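Local coordinates for protein copper-containing nitrite reductase (Hyphomicrobium denitrificans 1NES1, PDB 6TFO) that probably reduces nitrite to nitric oxide at copper sites, taking electrons from cytochrome c, as a trimer of multidomain cupredoxin-type subunits, at residues 143-148 and 176-180; 198-204 and 279-285; 362-368 and 392-398. One frame throughout, in Å; residues are numbered along the deposited sequence.

Contact 1 of 3, residues 143-148 and 176-180; sequences STAADI and LKGQL
The side-chain carbonyl of Gln179 reaches across to the loop 143-148 and is gripped there by two consecutive backbone amides. Ala145 N sits 3.0 Å from Gln179 OE1, almost straight out from the carbonyl, while Thr144 N, 2.8 Å from Gln179 OE1, comes in from above the amide plane. CG of Gln179 lies anti to its backbone N (chi1 -159°) and the chain bends at the next bond, which brings the amide to these N-H groups, beside Ser143 CB. One backbone bond follows, Gln179 N to Ala146 O at 3.1 Å, and Ala146 O also receives a CA-H contact from Gly178, the two residues forming a single bridge. Packing is closest over the glycine backbone: Ala145 CB rests 3.5 Å from Gly178 C, and a side chain on Gly178 would probably run into Ile148 CG1. The Ile148 and Leu176 side chains run alongside in opposite directions, Ile148 CG2 3.9 Å from Leu176 CD2. Against this packed part stands a polar seam where waters fill gaps between the backbones: one joins Ala146 N to Lys177 O, another Ile148 N to Gln179 O, and a third accepts from Gln179 NE2 and weakly links it to Thr144 OG1. Gln179 NE2 also bonds to Asp181 O. The double grip on OE1 fixes the turn of the amide, joining the linker after cupredoxin strand 128-134 to strand 166-181 of the next cupredoxin domain.

Contact 2 of 3, residues 198-204 and 279-285; sequences PFLRVRV and LLLVEPE
The Arg201 chain runs alongside Leu281 in the same direction, with Leu281 CD2 over one face of the guanidinium, 3.4 Å from Arg201 NE. With chi1 at -159°, Arg201 runs extended and carries that group to Glu283, whose carboxylate stands 77° to it; the salt bridge, Arg201 NE to Glu283 OE2 at 2.9 Å, uses the anti lone pair. Glu283 OE2 also accepts from Ile159 N, and Arg201 NH1 bridges to Glu294. Phe199 crosses Leu279 and Leu281 at a slant, its CE1 3.8 Å from Leu281 CB. Leu200 and Val202 turn to the other face, where Leu280 CD1 presses tightly on Leu200 CB at 3.5 Å and Val202 CG2 meets Val282 CG2. At the far end Glu285 CA lies over a face of the Arg203 guanidinium, and their salt bridge is long. Five backbone bonds zip the two strands in parallel, from Leu200 N to Leu279 O through Val204 N to Glu283 O. Strand 200-203 is the outermost of its cupredoxin sheet in this chain; 277-283 is bonded on its other flank to 257-262, Phe355 of strand 351-360 packs against the Arg201 and Leu281 face and also the Phe199 ring and Leu279, and Ile169 of strand 166-181 touches Leu200.

Contact 3 of 3, residues 362-368 and 392-398; sequences NFTSSFH and QTVSVPP
His368 and Gln392 make the side-chain-to-backbone bond of this antiparallel pair: His368 ND1 donates to Gln392 O at 2.8 Å. The oxygen lies at the ring edge, tilted 20° from the imidazole plane, whereas the N-H arrives well above the carbonyl plane. A chi1 of 171° carries the imidazole toward Gln392, and chi2 of 87° turns ND1 to its carbonyl, with Thr393 OG1 3.1 Å from His368 ND1. The His368 side chain lies about 4 Å from a copper ion at the subunit interface; its ring meets that of His419 edge-to-face and stacks on His227 of the second subunit. This is consistent with the active-site histidine beside the type 2 copper of copper nitrite reductases. Without the imidazole, as with an alanine here, Gln392 O would probably lose its side-chain donor and His419 and His227 of the second subunit the ring they pack on.

The backbone hydrogen bonds come in two reciprocal pairs, Ser365 with Val396 and Phe367 with Val394; Val396 N to Ser365 O measures 2.9 Å.

One water links the Ser366 and Ser395 hydroxyls, donating to Ser366 OG at 2.6 Å and lying 2.9 Å from Ser395 OG. Ser365 OG is held by Gln299.

Van der Waals contacts are slight between the strands and concentrate past their end, where Thr364 OG1 touches Pro398 CD at 3.4 Å and Thr364 CG2 lies against Val396 O.

Strand 393-396 is the outermost of its sheet in this chain, while 365-370 pairs on its other flank with 412-418. Phe356 of strand 351-360 stacks on Phe367 and also packs on Ser365 and Val396. Other subunits close over the Ser366, Thr393 and Ser395 face and the Thr364 end: Thr393 OG1 bonds to Gly399 O of the second subunit, and Ser366 of the third packs on Thr364.

How the contacts relate
Contact 3 is the most buried of the three and lies against both other subunits beside a copper ion, whereas no other chain touches contacts 1 or 2. Contact 1 is the most open, a loop laid on strand 166-181 with little regular pairing and several waters. Contacts 2 and 3 are both edge-strand pairings, but one is parallel and the other antiparallel; charge pairs and leucines mark the first, serines, threonines and a histidine the second. Strand 166-181, the support in contact 1, also packs on contact 2, and strand 351-360 touches contacts 2 and 3. Their centres lie 22 to 29 Å apart, and none touches another.

Contact 1 of 3, residues 143-148 and 176-180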
# COMPACT_ATOMS: atom_id res chain seq x y z
N SER C 143 15.34 21.38 -31.33
CA SER C 143 14.06 21.64 -30.62
C SER C 143 12.90 21.11 -31.46
O SER C 143 13.04 20.93 -32.66
CB SER C 143 13.90 23.09 -30.28
OG SER C 143 13.54 23.83 -31.42
N THR C 144 11.77 20.87 -30.80
CA THR C 144 10.53 20.25 -31.33
C THR C 144 9.44 21.31 -31.39
O THR C 144 8.60 21.22 -32.30
CB THR C 144 10.13 19.13 -30.36
OG1 THR C 144 10.89 18.01 -30.82
CG2 THR C 144 8.65 18.80 -30.31
N ALA C 145 9.44 22.25 -30.43
CA ALA C 145 8.41 23.29 -30.23
C ALA C 145 9.02 24.68 -30.46
O ALA C 145 10.28 24.77 -30.55
CB ALA C 145 7.82 23.16 -28.86
N ALA C 146 8.17 25.71 -30.55
CA ALA C 146 8.55 27.13 -30.73
C ALA C 146 9.50 27.53 -29.59
O ALA C 146 9.30 27.04 -28.44
CB ALA C 146 7.33 28.01 -30.74
N ASP C 147 10.52 28.34 -29.90
CA ASP C 147 11.34 29.06 -28.89
C ASP C 147 10.45 30.16 -28.30
O ASP C 147 10.13 31.09 -29.05
CB ASP C 147 12.63 29.61 -29.50
CG ASP C 147 13.30 30.68 -28.66
OD1 ASP C 147 13.12 30.65 -27.43
OD2 ASP C 147 13.99 31.52 -29.23
N ILE C 148 10.07 30.05 -27.02
CA ILE C 148 9.17 31.02 -26.32
C ILE C 148 9.98 31.95 -25.39
O ILE C 148 9.36 32.79 -24.67
CB ILE C 148 8.03 30.28 -25.58
CG1 ILE C 148 8.50 29.15 -24.67
CG2 ILE C 148 7.00 29.80 -26.59
CD1 ILE C 148 9.25 29.59 -23.45
N LEU C 176 0.39 28.17 -27.03
CA LEU C 176 1.29 27.44 -27.96
C LEU C 176 2.27 26.57 -27.16
O LEU C 176 2.58 26.93 -26.01
CB LEU C 176 2.02 28.42 -28.88
CG LEU C 176 3.33 29.00 -28.35
CD1 LEU C 176 4.04 29.79 -29.43
CD2 LEU C 176 3.11 29.89 -27.14
N LYS C 177 2.70 25.47 -27.77
CA LYS C 177 3.73 24.56 -27.22
C LYS C 177 5.07 25.26 -27.36
O LYS C 177 5.32 25.83 -28.45
CB LYS C 177 3.76 23.21 -27.95
CG LYS C 177 2.77 22.18 -27.43
CD LYS C 177 2.57 21.02 -28.37
CE LYS C 177 1.22 20.36 -28.23
NZ LYS C 177 0.91 19.52 -29.42
N GLY C 178 5.87 25.18 -26.31
CA GLY C 178 7.20 25.81 -26.24
C GLY C 178 8.23 24.82 -25.76
O GLY C 178 7.83 23.83 -25.13
N GLN C 179 9.49 25.06 -26.09
CA GLN C 179 10.64 24.22 -25.66
C GLN C 179 11.01 24.64 -24.23
O GLN C 179 11.74 25.63 -24.06
CB GLN C 179 11.76 24.39 -26.68
CG GLN C 179 12.78 23.27 -26.66
CD GLN C 179 12.22 22.00 -27.26
OE1 GLN C 179 11.44 22.02 -28.23
NE2 GLN C 179 12.59 20.86 -26.69
N LEU C 180 10.49 23.91 -23.24
CA LEU C 180 10.72 24.15 -21.78
C LEU C 180 12.17 23.77 -21.44
O LEU C 180 12.81 24.50 -20.68
CB LEU C 180 9.71 23.33 -20.98
CG LEU C 180 9.94 23.23 -19.47
CD1 LEU C 180 10.03 24.61 -18.83
CD2 LEU C 180 8.82 22.44 -18.81
O HOH W 1 11.68 18.35 -27.70
O HOH W 2 5.01 25.73 -30.93
O HOH W 3 11.68 28.39 -25.52

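Contact 2 of 3, residues 198-204 and 279-285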
# COMPACT_ATOMS: atom_id res chain seq x y z
N PRO C 198 5.91 41.40 -24.16
CA PRO C 198 6.65 42.58 -24.61
C PRO C 198 6.94 43.53 -23.44
O PRO C 198 6.08 43.65 -22.58
CB PRO C 198 5.71 43.21 -25.64
CG PRO C 198 4.92 42.03 -26.17
CD PRO C 198 4.69 41.17 -24.95
N PHE C 199 8.14 44.11 -23.41
CA PHE C 199 8.51 45.24 -22.51
C PHE C 199 7.80 46.51 -23.00
O PHE C 199 8.08 46.99 -24.09
CB PHE C 199 10.03 45.41 -22.45
CG PHE C 199 10.52 46.34 -21.37
CD1 PHE C 199 10.44 47.72 -21.51
CD2 PHE C 199 11.05 45.82 -20.19
CE1 PHE C 199 10.89 48.56 -20.51
CE2 PHE C 199 11.50 46.67 -19.19
CZ PHE C 199 11.42 48.03 -19.35
N LEU C 200 6.86 47.01 -22.21
CA LEU C 200 6.09 48.24 -22.53
C LEU C 200 6.76 49.42 -21.82
O LEU C 200 7.05 49.33 -20.61
CB LEU C 200 4.64 48.05 -22.08
CG LEU C 200 3.96 46.79 -22.60
CD1 LEU C 200 2.54 46.68 -22.05
CD2 LEU C 200 3.95 46.77 -24.13
N ARG C 201 7.05 50.47 -22.59
CA ARG C 201 7.82 51.66 -22.14
C ARG C 201 7.04 52.90 -22.56
O ARG C 201 6.85 53.13 -23.77
CB ARG C 201 9.23 51.64 -22.74
CG ARG C 201 10.23 52.50 -21.98
CD ARG C 201 11.65 52.14 -22.35
NE ARG C 201 12.64 52.78 -21.48
CZ ARG C 201 13.88 52.33 -21.26
NH1 ARG C 201 14.31 51.22 -21.83
NH2 ARG C 201 14.67 53.00 -20.45
N VAL C 202 6.52 53.63 -21.58
CA VAL C 202 5.81 54.91 -21.77
C VAL C 202 6.41 55.96 -20.81
O VAL C 202 7.33 55.62 -20.00
CB VAL C 202 4.30 54.72 -21.58
CG1 VAL C 202 3.74 53.72 -22.59
CG2 VAL C 202 3.94 54.32 -20.14
N ARG C 203 5.94 57.20 -20.93
CA ARG C 203 6.33 58.34 -20.08
C ARG C 203 5.14 58.61 -19.15
O ARG C 203 4.00 58.47 -19.62
CB ARG C 203 6.69 59.49 -21.01
CG ARG C 203 6.98 60.81 -20.31
CD ARG C 203 6.59 61.97 -21.20
NE ARG C 203 7.21 63.21 -20.75
CZ ARG C 203 6.75 63.97 -19.75
NH1 ARG C 203 5.63 63.66 -19.11
NH2 ARG C 203 7.40 65.06 -19.41
N VAL C 204 5.37 58.95 -17.88
CA VAL C 204 4.26 59.36 -16.97
C VAL C 204 3.47 60.47 -17.68
O VAL C 204 4.09 61.26 -18.45
CB VAL C 204 4.74 59.79 -15.57
CG1 VAL C 204 5.64 61.03 -15.59
CG2 VAL C 204 3.55 59.98 -14.63
N LEU C 279 6.69 43.32 -18.14
CA LEU C 279 7.02 44.60 -17.43
C LEU C 279 6.53 45.79 -18.25
O LEU C 279 6.68 45.77 -19.49
CB LEU C 279 8.53 44.67 -17.19
CG LEU C 279 9.08 43.79 -16.07
CD1 LEU C 279 10.58 44.02 -15.92
CD2 LEU C 279 8.38 44.05 -14.75
N LEU C 280 5.91 46.76 -17.57
CA LEU C 280 5.57 48.13 -18.03
C LEU C 280 6.45 49.12 -17.25
O LEU C 280 6.26 49.21 -16.01
CB LEU C 280 4.08 48.41 -17.75
CG LEU C 280 3.61 49.84 -18.01
CD1 LEU C 280 3.76 50.19 -19.49
CD2 LEU C 280 2.18 50.03 -17.52
N LEU C 281 7.38 49.79 -17.94
CA LEU C 281 8.13 50.96 -17.41
C LEU C 281 7.34 52.23 -17.74
O LEU C 281 7.16 52.51 -18.95
CB LEU C 281 9.54 51.04 -18.03
CG LEU C 281 10.43 52.18 -17.55
CD1 LEU C 281 10.68 52.10 -16.06
CD2 LEU C 281 11.75 52.17 -18.30
N VAL C 282 6.85 52.91 -16.71
CA VAL C 282 6.34 54.31 -16.81
C VAL C 282 7.50 55.22 -16.40
O VAL C 282 7.77 55.33 -15.20
CB VAL C 282 5.07 54.50 -15.97
CG1 VAL C 282 4.50 55.89 -16.13
CG2 VAL C 282 4.02 53.46 -16.32
N GLU C 283 8.22 55.77 -17.38
CA GLU C 283 9.40 56.64 -17.13
C GLU C 283 8.97 57.90 -16.39
O GLU C 283 7.95 58.51 -16.69
CB GLU C 283 10.08 57.02 -18.45
CG GLU C 283 10.98 55.94 -19.01
CD GLU C 283 11.84 56.45 -20.15
OE1 GLU C 283 12.05 57.67 -20.20
OE2 GLU C 283 12.29 55.65 -20.99
N PRO C 284 9.75 58.37 -15.39
CA PRO C 284 9.50 59.67 -14.78
C PRO C 284 9.84 60.76 -15.81
O PRO C 284 10.47 60.43 -16.80
CB PRO C 284 10.44 59.67 -13.56
CG PRO C 284 11.59 58.76 -13.96
CD PRO C 284 10.97 57.72 -14.87
N GLU C 285 9.43 62.02 -15.58
CA GLU C 285 9.59 63.13 -16.56
C GLU C 285 11.04 63.19 -17.07
O GLU C 285 11.23 63.26 -18.32
CB GLU C 285 9.16 64.46 -15.95
CG GLU C 285 7.66 64.58 -15.79
CD GLU C 285 7.14 66.00 -15.90
OE1 GLU C 285 5.97 66.15 -16.28
OE2 GLU C 285 7.93 66.94 -15.63

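Contact 3 of 3, residues 362-368 and 392-398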
# COMPACT_ATOMS: atom_id res chain seq x y z
N ASN C 362 4.09 32.52 -7.41
CA ASN C 362 4.04 32.27 -5.94
C ASN C 362 5.32 32.67 -5.20
O ASN C 362 5.14 33.09 -4.05
CB ASN C 362 3.67 30.82 -5.68
CG ASN C 362 2.22 30.58 -6.03
OD1 ASN C 362 1.36 31.36 -5.64
ND2 ASN C 362 1.93 29.51 -6.74
N PHE C 363 6.51 32.55 -5.79
CA PHE C 363 7.80 32.61 -5.07
C PHE C 363 8.50 33.98 -5.21
O PHE C 363 8.62 34.52 -6.35
CB PHE C 363 8.70 31.48 -5.55
CG PHE C 363 8.32 30.14 -4.99
CD1 PHE C 363 7.26 29.43 -5.50
CD2 PHE C 363 9.00 29.62 -3.90
CE1 PHE C 363 6.89 28.22 -4.95
CE2 PHE C 363 8.62 28.40 -3.35
CZ PHE C 363 7.58 27.71 -3.89
N THR C 364 9.03 34.48 -4.09
CA THR C 364 9.88 35.69 -3.96
C THR C 364 11.32 35.34 -4.35
O THR C 364 11.88 34.39 -3.80
CB THR C 364 9.79 36.25 -2.53
OG1 THR C 364 8.44 36.66 -2.31
CG2 THR C 364 10.69 37.43 -2.27
N SER C 365 11.90 36.08 -5.29
CA SER C 365 13.29 35.86 -5.77
C SER C 365 14.27 36.63 -4.88
O SER C 365 13.98 37.78 -4.54
CB SER C 365 13.43 36.25 -7.20
OG SER C 365 14.75 35.97 -7.64
N SER C 366 15.36 35.99 -4.48
CA SER C 366 16.51 36.64 -3.83
C SER C 366 17.53 36.98 -4.93
O SER C 366 18.55 36.26 -5.04
CB SER C 366 17.04 35.76 -2.72
OG SER C 366 16.01 35.52 -1.77
N PHE C 367 17.23 38.00 -5.74
CA PHE C 367 17.93 38.25 -7.03
C PHE C 367 19.34 38.75 -6.73
O PHE C 367 19.50 39.64 -5.87
CB PHE C 367 17.19 39.23 -7.92
CG PHE C 367 17.82 39.40 -9.28
CD1 PHE C 367 17.85 38.35 -10.17
CD2 PHE C 367 18.41 40.59 -9.65
CE1 PHE C 367 18.43 38.50 -11.42
CE2 PHE C 367 18.98 40.75 -10.90
CZ PHE C 367 18.99 39.70 -11.79
N HIS C 368 20.31 38.18 -7.42
CA HIS C 368 21.76 38.36 -7.15
C HIS C 368 22.53 38.04 -8.43
O HIS C 368 22.08 37.17 -9.19
CB HIS C 368 22.21 37.46 -6.00
CG HIS C 368 23.68 37.42 -5.81
ND1 HIS C 368 24.36 38.35 -5.03
CD2 HIS C 368 24.61 36.54 -6.24
CE1 HIS C 368 25.64 38.04 -5.01
NE2 HIS C 368 25.82 36.94 -5.74
N GLN C 392 24.16 43.55 -2.28
CA GLN C 392 24.54 42.21 -2.82
C GLN C 392 23.33 41.50 -3.44
O GLN C 392 23.50 40.93 -4.54
CB GLN C 392 25.12 41.28 -1.75
CG GLN C 392 24.17 41.01 -0.60
CD GLN C 392 24.97 40.52 0.58
OE1 GLN C 392 25.77 39.58 0.44
NE2 GLN C 392 24.79 41.18 1.72
N THR C 393 22.17 41.54 -2.77
CA THR C 393 20.99 40.69 -3.09
C THR C 393 19.69 41.41 -2.71
O THR C 393 19.61 41.95 -1.59
CB THR C 393 21.13 39.35 -2.35
OG1 THR C 393 22.35 38.69 -2.72
CG2 THR C 393 19.95 38.44 -2.61
N VAL C 394 18.68 41.38 -3.58
CA VAL C 394 17.37 42.05 -3.29
C VAL C 394 16.20 41.07 -3.44
O VAL C 394 16.07 40.45 -4.50
CB VAL C 394 17.18 43.29 -4.19
CG1 VAL C 394 17.52 42.99 -5.65
CG2 VAL C 394 15.78 43.91 -4.04
N SER C 395 15.35 40.97 -2.40
CA SER C 395 14.03 40.28 -2.42
C SER C 395 13.09 40.99 -3.39
O SER C 395 12.85 42.18 -3.18
CB SER C 395 13.40 40.23 -1.05
OG SER C 395 14.21 39.52 -0.15
N VAL C 396 12.56 40.29 -4.39
CA VAL C 396 11.52 40.79 -5.32
C VAL C 396 10.32 39.85 -5.19
O VAL C 396 10.42 38.65 -5.48
CB VAL C 396 12.03 40.84 -6.77
CG1 VAL C 396 11.01 41.47 -7.71
CG2 VAL C 396 13.37 41.53 -6.86
N PRO C 397 9.15 40.35 -4.75
CA PRO C 397 7.99 39.48 -4.58
C PRO C 397 7.36 39.16 -5.92
O PRO C 397 7.61 39.83 -6.91
CB PRO C 397 7.04 40.33 -3.73
CG PRO C 397 7.37 41.76 -4.12
CD PRO C 397 8.85 41.76 -4.44
N PRO C 398 6.51 38.12 -5.99
CA PRO C 398 5.65 37.92 -7.15
C PRO C 398 4.74 39.14 -7.31
O PRO C 398 4.29 39.64 -6.30
CB PRO C 398 4.84 36.67 -6.79
CG PRO C 398 4.87 36.65 -5.27
CD PRO C 398 6.26 37.13 -4.91
O HOH W 4 13.96 36.63 -0.68